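Long-range contacts in protein SSD1 (Saccharomyces cerevisiae S288C, PDB 7AM1), which binds mRNA untranslated regions and represses translation as a non-enzymatic RNase II family member, seen here as its region of cold-shock and RNB domains: residues Arg60-Glu65 / Lys288-Thr293; Ser222-Leu227 / Glu280-Ala285; Ala634-Ala639 / Tyr698-Lys703. All blocks are in the same frame, centred on the assembly; numbering follows the deposited sequence.

Contact 1: residues Arg60-Glu65 / Lys288-Thr293; sequences RNRALE and KRWPIT
R62 lies across the indole of W290 and then turns to hydrogen-bond the backbone of that same residue. Its CG sits 3.5 Å from the centroid of the five-membered ring and only 6° off the ring normal, a CH-pi contact over the face, while CB and the backbone CA continue along the same face above the benzene half. A bend further out in the chain (chi3 -70°) lifts the guanidinium off the indole, so that the two planes stand 85° apart. From there NH1 donates to W290 O at 2.7 Å, in the plane of the carbonyl and close to that of the guanidinium. I292 covers one guanidinium face, its CG2 lying 3.4 Å from R62 CZ. L64 adds a looser touch at the indole edge, with CD2 4.1 Å from W290 CZ3.

The next shell fixes the arginine. R62 grips N61 OD1 side-on, with NE at 3.0 Å and NH2 at 3.2 Å; both donors stand above the plane of the asparagine amide, on the same side of it. N61 ND2 in turn donates to the backbone oxygens of A8 and V209, and Y10 forms a cation-pi contact with R62. The backbone carrying these residues is a type I' turn, closed by A63 N to R60 O. On the other partner, W290 NE1 bonds to S294 O, which ties the indole to its own loop.

The contact thus joins the turn after helix 56-60 to the loop that follows strand 281-289 in the second cold-shock domain. The carbonyl oxygens of W290 and N61, together with the ring of Y10, probably contribute to stabilising the positive charge of this arginine.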
loop_
_atom_site.group_PDB
_atom_site.type_symbol
_atom_site.label_atom_id
_atom_site.label_comp_id
_atom_site.label_asym_id
_atom_site.label_seq_id
_atom_site.Cartn_x
_atom_site.Cartn_y
_atom_site.Cartn_z
ATOM N N ARG A 60 7.812 -21.073 14.645
ATOM C CA ARG A 60 7.505 -19.656 14.807
ATOM C C ARG A 60 7.506 -19.255 16.274
ATOM O O ARG A 60 7.717 -18.080 16.596
ATOM C CB ARG A 60 6.147 -19.330 14.188
ATOM C CG ARG A 60 5.900 -17.835 14.035
ATOM C CD ARG A 60 4.509 -17.563 13.511
ATOM N NE ARG A 60 4.248 -18.327 12.301
ATOM C CZ ARG A 60 3.107 -18.287 11.626
ATOM N NH1 ARG A 60 2.117 -17.513 12.047
ATOM N NH2 ARG A 60 2.961 -19.025 10.535
ATOM N N ASN A 61 7.251 -20.213 17.159
ATOM C CA ASN A 61 7.386 -20.046 18.602
ATOM C C ASN A 61 6.679 -18.793 19.112
ATOM O O ASN A 61 7.241 -17.984 19.851
ATOM C CB ASN A 61 8.859 -20.035 19.011
ATOM C CG ASN A 61 9.049 -20.368 20.471
ATOM O OD1 ASN A 61 8.094 -20.725 21.164
ATOM N ND2 ASN A 61 10.282 -20.274 20.946
ATOM N N ARG A 62 5.413 -18.651 18.731
ATOM C CA ARG A 62 4.504 -17.663 19.307
ATOM C C ARG A 62 4.839 -16.234 18.906
ATOM O O ARG A 62 4.230 -15.294 19.432
ATOM C CB ARG A 62 4.480 -17.786 20.838
ATOM C CG ARG A 62 4.145 -19.204 21.311
ATOM C CD ARG A 62 4.553 -19.463 22.757
ATOM N NE ARG A 62 6.006 -19.515 22.907
ATOM C CZ ARG A 62 6.694 -18.889 23.861
ATOM N NH1 ARG A 62 6.069 -18.170 24.786
ATOM N NH2 ARG A 62 8.015 -19.002 23.898
ATOM N N ALA A 63 5.771 -16.035 17.978
ATOM C CA ALA A 63 6.051 -14.693 17.487
ATOM C C ALA A 63 4.870 -14.179 16.672
ATOM O O ALA A 63 4.097 -14.953 16.102
ATOM C CB ALA A 63 7.324 -14.681 16.640
ATOM N N LEU A 64 4.722 -12.858 16.636
ATOM C CA LEU A 64 3.636 -12.226 15.903
ATOM C C LEU A 64 4.175 -11.468 14.696
ATOM O O LEU A 64 5.355 -11.110 14.627
ATOM C CB LEU A 64 2.848 -11.264 16.801
ATOM C CG LEU A 64 2.159 -11.849 18.035
ATOM C CD1 LEU A 64 1.573 -10.726 18.884
ATOM C CD2 LEU A 64 1.086 -12.854 17.656
ATOM N N GLU A 65 3.279 -11.235 13.738
ATOM C CA GLU A 65 3.580 -10.400 12.582
ATOM C C GLU A 65 4.251 -9.104 13.018
ATOM O O GLU A 65 3.795 -8.435 13.949
ATOM C CB GLU A 65 2.287 -10.101 11.817
ATOM C CG GLU A 65 2.441 -9.091 10.683
ATOM C CD GLU A 65 3.077 -9.692 9.447
ATOM O OE1 GLU A 65 3.491 -8.918 8.556
ATOM O OE2 GLU A 65 3.180 -10.936 9.376
ATOM N N LYS A 288 -2.355 -10.283 25.085
ATOM C CA LYS A 288 -1.754 -10.055 26.393
ATOM C C LYS A 288 -0.632 -11.035 26.714
ATOM O O LYS A 288 0.370 -10.642 27.314
ATOM C CB LYS A 288 -2.823 -10.122 27.485
ATOM C CG LYS A 288 -2.744 -8.962 28.463
ATOM C CD LYS A 288 -3.585 -9.200 29.709
ATOM C CE LYS A 288 -3.425 -8.054 30.702
ATOM N NZ LYS A 288 -4.236 -8.254 31.931
ATOM N N ARG A 289 -0.785 -12.312 26.380
ATOM C CA ARG A 289 0.232 -13.291 26.735
ATOM C C ARG A 289 0.099 -14.491 25.810
ATOM O O ARG A 289 -0.971 -14.762 25.262
ATOM C CB ARG A 289 0.113 -13.749 28.195
ATOM C CG ARG A 289 -1.187 -14.476 28.502
ATOM C CD ARG A 289 -1.405 -14.689 29.998
ATOM N NE ARG A 289 -2.534 -15.587 30.226
ATOM C CZ ARG A 289 -2.457 -16.915 30.227
ATOM N NH1 ARG A 289 -1.295 -17.528 30.036
ATOM N NH2 ARG A 289 -3.551 -17.636 30.426
ATOM N N TRP A 290 1.207 -15.213 25.655
ATOM C CA TRP A 290 1.214 -16.456 24.885
ATOM C C TRP A 290 2.329 -17.331 25.431
ATOM O O TRP A 290 3.475 -17.275 24.964
ATOM C CB TRP A 290 1.400 -16.199 23.392
ATOM C CG TRP A 290 1.074 -17.388 22.543
ATOM C CD1 TRP A 290 0.797 -18.657 22.972
ATOM C CD2 TRP A 290 0.994 -17.419 21.118
ATOM N NE1 TRP A 290 0.550 -19.472 21.896
ATOM C CE2 TRP A 290 0.667 -18.737 20.746
ATOM C CE3 TRP A 290 1.173 -16.459 20.117
ATOM C CZ2 TRP A 290 0.513 -19.119 19.419
ATOM C CZ3 TRP A 290 1.014 -16.840 18.800
ATOM C CH2 TRP A 290 0.690 -18.159 18.462
ATOM N N PRO A 291 2.038 -18.141 26.443
ATOM C CA PRO A 291 3.063 -19.017 27.018
ATOM C C PRO A 291 3.233 -20.279 26.182
ATOM O O PRO A 291 2.408 -20.615 25.335
ATOM C CB PRO A 291 2.510 -19.341 28.407
ATOM C CG PRO A 291 1.015 -19.303 28.215
ATOM C CD PRO A 291 0.741 -18.272 27.138
ATOM N N ILE A 292 4.335 -20.988 26.442
ATOM C CA ILE A 292 4.616 -22.216 25.710
ATOM C C ILE A 292 3.547 -23.270 25.956
ATOM O O ILE A 292 3.429 -24.223 25.179
ATOM C CB ILE A 292 6.011 -22.764 26.083
ATOM C CG1 ILE A 292 6.055 -23.167 27.560
ATOM C CG2 ILE A 292 7.086 -21.738 25.759
ATOM C CD1 ILE A 292 7.394 -23.708 28.005
ATOM N N THR A 293 2.765 -23.128 27.025
ATOM C CA THR A 293 1.763 -24.126 27.382
ATOM C C THR A 293 0.439 -23.960 26.643
ATOM O O THR A 293 -0.474 -24.766 26.862
ATOM C CB THR A 293 1.507 -24.091 28.894
ATOM O OG1 THR A 293 1.212 -22.745 29.298
ATOM C CG2 THR A 293 2.712 -24.612 29.661
#

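Contact 2: residues Ser222-Leu227 / Glu280-Ala285; sequences SGTLGL and EKLFVA
F283 turns its CG to the side of its backbone N (chi1 -62°), which sets the ring beside L225, where CD1 lies 3.8 Å from L225 CB. L282, with its own CG likewise beside the backbone N (chi1 -85°), folds its CD2 branch back to 3.5 Å from G223 O. On the neighbouring strand the CG2 of T224 rests against the carbonyl oxygen of K281.

Between these side chains the backbones pair antiparallel. G223 and F283 form a hydrogen-bonded pair, with G223 N to F283 O at 3.0 Å and a straighter return bond from F283 N to G223 O at 2.8 Å. S222 and V284 are the adjacent non-hydrogen-bonded pair, and S222 CA approaches F283 O in a CA-H...O contact. The N-to-C directions of the two short strands differ by 114°, well short of antiparallel, and direct pairing does not continue to L225. Instead a water accepts from L225 N at 2.6 Å and lies 2.8 Å from K281 O, bridging the splayed strands.

F250 touches both L225 and F283 on one face of the sheet, while helix 311-321 meets L282 and V284. Strand 221-226 is central in a five-stranded antiparallel sheet, flanked by strands 247-252 and 281-289; this topology, the first strand in the middle, is that of the OB fold, to which the second cold-shock domain belongs.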
loop_
_atom_site.group_PDB
_atom_site.type_symbol
_atom_site.label_atom_id
_atom_site.label_comp_id
_atom_site.label_asym_id
_atom_site.label_seq_id
_atom_site.Cartn_x
_atom_site.Cartn_y
_atom_site.Cartn_z
ATOM N N SER A 222 -8.989 -5.554 15.088
ATOM C CA SER A 222 -10.431 -5.591 14.906
ATOM C C SER A 222 -10.847 -6.985 14.455
ATOM O O SER A 222 -10.076 -7.703 13.810
ATOM C CB SER A 222 -10.869 -4.556 13.875
ATOM O OG SER A 222 -10.310 -4.862 12.611
ATOM N N GLY A 223 -12.067 -7.371 14.811
ATOM C CA GLY A 223 -12.549 -8.690 14.462
ATOM C C GLY A 223 -13.857 -9.006 15.160
ATOM O O GLY A 223 -14.512 -8.131 15.732
ATOM N N THR A 224 -14.213 -10.283 15.109
ATOM C CA THR A 224 -15.484 -10.758 15.626
ATOM C C THR A 224 -15.236 -11.722 16.777
ATOM O O THR A 224 -14.148 -12.284 16.919
ATOM C CB THR A 224 -16.291 -11.453 14.531
ATOM O OG1 THR A 224 -15.495 -12.494 13.957
ATOM C CG2 THR A 224 -16.666 -10.457 13.447
ATOM N N LEU A 225 -16.270 -11.917 17.591
ATOM C CA LEU A 225 -16.164 -12.681 18.827
ATOM C C LEU A 225 -17.216 -13.777 18.829
ATOM O O LEU A 225 -18.378 -13.526 18.493
ATOM C CB LEU A 225 -16.331 -11.765 20.043
ATOM C CG LEU A 225 -15.890 -12.323 21.394
ATOM C CD1 LEU A 225 -14.388 -12.561 21.421
ATOM C CD2 LEU A 225 -16.297 -11.377 22.515
ATOM N N GLY A 226 -16.804 -14.998 19.176
ATOM C CA GLY A 226 -17.727 -16.113 19.208
ATOM C C GLY A 226 -17.346 -17.125 20.265
ATOM O O GLY A 226 -16.276 -17.050 20.877
ATOM N N LEU A 227 -18.241 -18.089 20.466
ATOM C CA LEU A 227 -18.007 -19.168 21.420
ATOM C C LEU A 227 -17.671 -20.475 20.702
ATOM O O LEU A 227 -18.238 -20.787 19.654
ATOM C CB LEU A 227 -19.231 -19.358 22.318
ATOM C CG LEU A 227 -19.257 -18.548 23.619
ATOM C CD1 LEU A 227 -20.526 -18.852 24.409
ATOM C CD2 LEU A 227 -18.025 -18.809 24.476
ATOM N N GLU A 280 -22.484 -10.472 14.494
ATOM C CA GLU A 280 -22.331 -9.424 13.493
ATOM C C GLU A 280 -21.795 -8.131 14.101
ATOM O O GLU A 280 -21.958 -7.055 13.516
ATOM C CB GLU A 280 -23.668 -9.167 12.794
ATOM C CG GLU A 280 -24.201 -10.377 12.021
ATOM C CD GLU A 280 -23.764 -10.422 10.568
ATOM O OE1 GLU A 280 -24.111 -9.503 9.797
ATOM O OE2 GLU A 280 -23.077 -11.396 10.195
ATOM N N LYS A 281 -21.164 -8.217 15.270
ATOM C CA LYS A 281 -20.588 -7.060 15.938
ATOM C C LYS A 281 -19.073 -7.071 15.772
ATOM O O LYS A 281 -18.446 -8.137 15.754
ATOM C CB LYS A 281 -20.942 -7.047 17.426
ATOM C CG LYS A 281 -22.427 -6.854 17.718
ATOM C CD LYS A 281 -22.918 -5.464 17.347
ATOM C CE LYS A 281 -24.384 -5.280 17.723
ATOM N NZ LYS A 281 -24.775 -3.846 17.797
ATOM N N LEU A 282 -18.489 -5.888 15.644
ATOM C CA LEU A 282 -17.045 -5.742 15.549
ATOM C C LEU A 282 -16.496 -5.330 16.906
ATOM O O LEU A 282 -17.016 -4.403 17.538
ATOM C CB LEU A 282 -16.665 -4.712 14.486
ATOM C CG LEU A 282 -16.589 -5.237 13.050
ATOM C CD1 LEU A 282 -16.207 -4.115 12.097
ATOM C CD2 LEU A 282 -15.601 -6.392 12.925
ATOM N N PHE A 283 -15.465 -6.033 17.359
ATOM C CA PHE A 283 -14.757 -5.687 18.580
ATOM C C PHE A 283 -13.301 -5.382 18.253
ATOM O O PHE A 283 -12.784 -5.757 17.197
ATOM C CB PHE A 283 -14.831 -6.824 19.603
ATOM C CG PHE A 283 -16.229 -7.144 20.055
ATOM C CD1 PHE A 283 -17.000 -8.048 19.348
ATOM C CD2 PHE A 283 -16.773 -6.548 21.180
ATOM C CE1 PHE A 283 -18.287 -8.357 19.752
ATOM C CE2 PHE A 283 -18.061 -6.856 21.591
ATOM C CZ PHE A 283 -18.817 -7.758 20.873
ATOM N N VAL A 284 -12.641 -4.692 19.174
ATOM C CA VAL A 284 -11.198 -4.492 19.125
ATOM C C VAL A 284 -10.589 -5.267 20.285
ATOM O O VAL A 284 -11.087 -5.197 21.415
ATOM C CB VAL A 284 -10.827 -3.002 19.192
ATOM C CG1 VAL A 284 -9.319 -2.831 19.144
ATOM C CG2 VAL A 284 -11.477 -2.241 18.040
ATOM N N ALA A 285 -9.524 -6.018 20.003
ATOM C CA ALA A 285 -8.854 -6.836 21.003
ATOM C C ALA A 285 -7.355 -6.564 20.981
ATOM O O ALA A 285 -6.815 -5.998 20.026
ATOM C CB ALA A 285 -9.124 -8.329 20.769
HETATM O O HOH W 1 -18.475 -10.562 17.074
#

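Contact 3: residues Ala634-Ala639 / Tyr698-Lys703; sequences ARYFIA and YCNFKK
The side-chain amide of N700 and the ring of Y636 lie almost parallel, their planes 6° apart, yet the amide is displaced and reaches the ring obliquely, OD1 coming 3.3 Å from Y636 CD2. The guanidinium of R635 has the N700 amide over one face, with the planes 64° apart. There NH1 and ND2 are 3.3 Å apart, two donors that merely pass each other. R575 adds a cation-pi contact to the tyrosine ring, and H659, its ring steeply inclined to that of Y636, bonds the hydroxyl.

The amide itself reads the backbone of Y636 at both ends. N700 OD1 accepts from Y636 N at 2.7 Å, in the carbonyl plane and on a lone pair, while N700 ND2 donates to Y636 O at 3.0 Å with an N-H...O angle of 163°. A side chain thus offers the edge of strand 635-638 what a neighbouring strand would, on the side away from strand 573-576. One helical turn earlier, E697 OE1 accepts from ND2 as well and forms a salt bridge with R635 NH2, holding amide and guanidinium together.

Around this polar core the helix packs on the ring: C699 CB lies 3.6 Å from Y636 CD2, and K703 lays CD 3.4 Å from Y636 OH before its amine continues to D530 and E531. Exchanging N700 for a leucine would probably leave the N and O of Y636 without these partners in a buried place and deprive E697 OE1 of the amide donor.

Chemically, a single amide satisfies both the backbone N-H and the backbone carbonyl of one buried residue, and the carboxylate beside it probably offsets the charge of the arginine laid against that amide.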
loop_
_atom_site.group_PDB
_atom_site.type_symbol
_atom_site.label_atom_id
_atom_site.label_comp_id
_atom_site.label_asym_id
_atom_site.label_seq_id
_atom_site.Cartn_x
_atom_site.Cartn_y
_atom_site.Cartn_z
ATOM N N ALA A 634 9.525 1.090 2.018
ATOM C CA ALA A 634 10.710 1.757 2.535
ATOM C C ALA A 634 10.667 1.818 4.063
ATOM O O ALA A 634 9.624 1.607 4.693
ATOM C CB ALA A 634 10.818 3.165 1.945
ATOM N N ARG A 635 11.823 2.115 4.663
ATOM C CA ARG A 635 11.936 2.163 6.115
ATOM C C ARG A 635 12.742 3.376 6.556
ATOM O O ARG A 635 13.830 3.621 6.028
ATOM C CB ARG A 635 12.627 0.910 6.671
ATOM C CG ARG A 635 12.049 -0.404 6.194
ATOM C CD ARG A 635 12.716 -1.577 6.897
ATOM N NE ARG A 635 11.978 -1.921 8.111
ATOM C CZ ARG A 635 12.251 -1.466 9.332
ATOM N NH1 ARG A 635 13.264 -0.633 9.540
ATOM N NH2 ARG A 635 11.498 -1.848 10.354
ATOM N N TYR A 636 12.229 4.115 7.535
ATOM C CA TYR A 636 13.084 5.034 8.268
ATOM C C TYR A 636 14.133 4.247 9.051
ATOM O O TYR A 636 13.889 3.123 9.500
ATOM C CB TYR A 636 12.278 5.898 9.235
ATOM C CG TYR A 636 11.197 6.737 8.596
ATOM C CD1 TYR A 636 11.508 7.758 7.704
ATOM C CD2 TYR A 636 9.868 6.532 8.918
ATOM C CE1 TYR A 636 10.514 8.534 7.132
ATOM C CE2 TYR A 636 8.875 7.292 8.362
ATOM C CZ TYR A 636 9.194 8.291 7.466
ATOM O OH TYR A 636 8.187 9.047 6.915
ATOM N N PHE A 637 15.305 4.856 9.223
ATOM C CA PHE A 637 16.389 4.240 9.975
ATOM C C PHE A 637 17.362 5.325 10.415
ATOM O O PHE A 637 17.377 6.429 9.867
ATOM C CB PHE A 637 17.122 3.176 9.152
ATOM C CG PHE A 637 17.988 3.743 8.059
ATOM C CD1 PHE A 637 17.428 4.184 6.868
ATOM C CD2 PHE A 637 19.359 3.849 8.228
ATOM C CE1 PHE A 637 18.225 4.708 5.860
ATOM C CE2 PHE A 637 20.160 4.369 7.227
ATOM C CZ PHE A 637 19.593 4.800 6.043
ATOM N N ILE A 638 18.174 4.995 11.416
ATOM C CA ILE A 638 19.214 5.890 11.912
ATOM C C ILE A 638 20.538 5.475 11.287
ATOM O O ILE A 638 20.935 4.305 11.368
ATOM C CB ILE A 638 19.286 5.861 13.448
ATOM C CG1 ILE A 638 17.910 6.175 14.044
ATOM C CG2 ILE A 638 20.352 6.829 13.962
ATOM C CD1 ILE A 638 17.291 7.473 13.548
ATOM N N ALA A 639 21.235 6.445 10.687
ATOM C CA ALA A 639 22.362 6.135 9.815
ATOM C C ALA A 639 23.393 5.258 10.507
ATOM O O ALA A 639 23.953 4.345 9.889
ATOM C CB ALA A 639 23.012 7.430 9.316
ATOM N N TYR A 698 9.092 3.170 15.370
ATOM C CA TYR A 698 7.694 3.509 15.617
ATOM C C TYR A 698 7.094 4.255 14.428
ATOM O O TYR A 698 5.947 3.996 14.039
ATOM C CB TYR A 698 7.571 4.342 16.894
ATOM C CG TYR A 698 6.138 4.589 17.308
ATOM C CD1 TYR A 698 5.380 3.579 17.892
ATOM C CD2 TYR A 698 5.540 5.825 17.113
ATOM C CE1 TYR A 698 4.074 3.797 18.266
ATOM C CE2 TYR A 698 4.228 6.051 17.485
ATOM C CZ TYR A 698 3.504 5.035 18.064
ATOM O OH TYR A 698 2.199 5.254 18.440
ATOM N N CYS A 699 7.845 5.202 13.852
ATOM C CA CYS A 699 7.372 5.886 12.650
ATOM C C CYS A 699 7.090 4.889 11.535
ATOM O O CYS A 699 6.089 5.012 10.821
ATOM C CB CYS A 699 8.394 6.921 12.173
ATOM S SG CYS A 699 8.520 8.424 13.179
ATOM N N ASN A 700 7.970 3.901 11.361
ATOM C CA ASN A 700 7.734 2.864 10.363
ATOM C C ASN A 700 6.420 2.149 10.638
ATOM O O ASN A 700 5.614 1.919 9.731
ATOM C CB ASN A 700 8.884 1.857 10.372
ATOM C CG ASN A 700 10.136 2.388 9.719
ATOM O OD1 ASN A 700 10.079 3.234 8.823
ATOM N ND2 ASN A 700 11.285 1.896 10.171
ATOM N N PHE A 701 6.194 1.771 11.895
ATOM C CA PHE A 701 4.987 1.031 12.236
ATOM C C PHE A 701 3.738 1.836 11.904
ATOM O O PHE A 701 2.837 1.349 11.211
ATOM C CB PHE A 701 5.023 0.656 13.719
ATOM C CG PHE A 701 3.763 0.017 14.210
ATOM C CD1 PHE A 701 3.486 -1.309 13.930
ATOM C CD2 PHE A 701 2.868 0.737 14.984
ATOM C CE1 PHE A 701 2.325 -1.899 14.385
ATOM C CE2 PHE A 701 1.705 0.143 15.454
ATOM C CZ PHE A 701 1.436 -1.173 15.151
ATOM N N LYS A 702 3.673 3.079 12.379
ATOM C CA LYS A 702 2.472 3.880 12.173
ATOM C C LYS A 702 2.302 4.273 10.707
ATOM O O LYS A 702 1.169 4.393 10.232
ATOM C CB LYS A 702 2.505 5.109 13.079
ATOM C CG LYS A 702 2.633 4.747 14.567
ATOM C CD LYS A 702 1.321 4.310 15.241
ATOM C CE LYS A 702 0.164 5.269 15.013
ATOM N NZ LYS A 702 -0.824 5.231 16.132
ATOM N N LYS A 703 3.402 4.498 9.980
ATOM C CA LYS A 703 3.287 4.864 8.570
ATOM C C LYS A 703 2.785 3.693 7.736
ATOM O O LYS A 703 1.916 3.861 6.873
ATOM C CB LYS A 703 4.635 5.355 8.045
ATOM C CG LYS A 703 4.606 5.792 6.596
ATOM C CD LYS A 703 5.691 6.832 6.320
ATOM C CE LYS A 703 5.580 7.384 4.919
ATOM N NZ LYS A 703 4.308 8.140 4.757
#

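Contacts 1 and 2 draw on successive parts of strand 281-289, with centres 21 Å apart: contact 2 builds the sheet of the second cold-shock domain from within, whereas contact 1 ties the loop after that strand to the turn following helix 56-60, beside a different sheet. Contact 3 lies apart, where an RNB-domain strand meets the long helix 689-725; its centre is 25 Å from that of contact 1 and 30 Å from that of contact 2, and the nearest atoms are still about 7 and 11 Å away. In this pseudonuclease the fold relates them best. A pentaethylene glycol, probably from the crystallisation liquor, lies about 6 Å from the R62 side chain of contact 1.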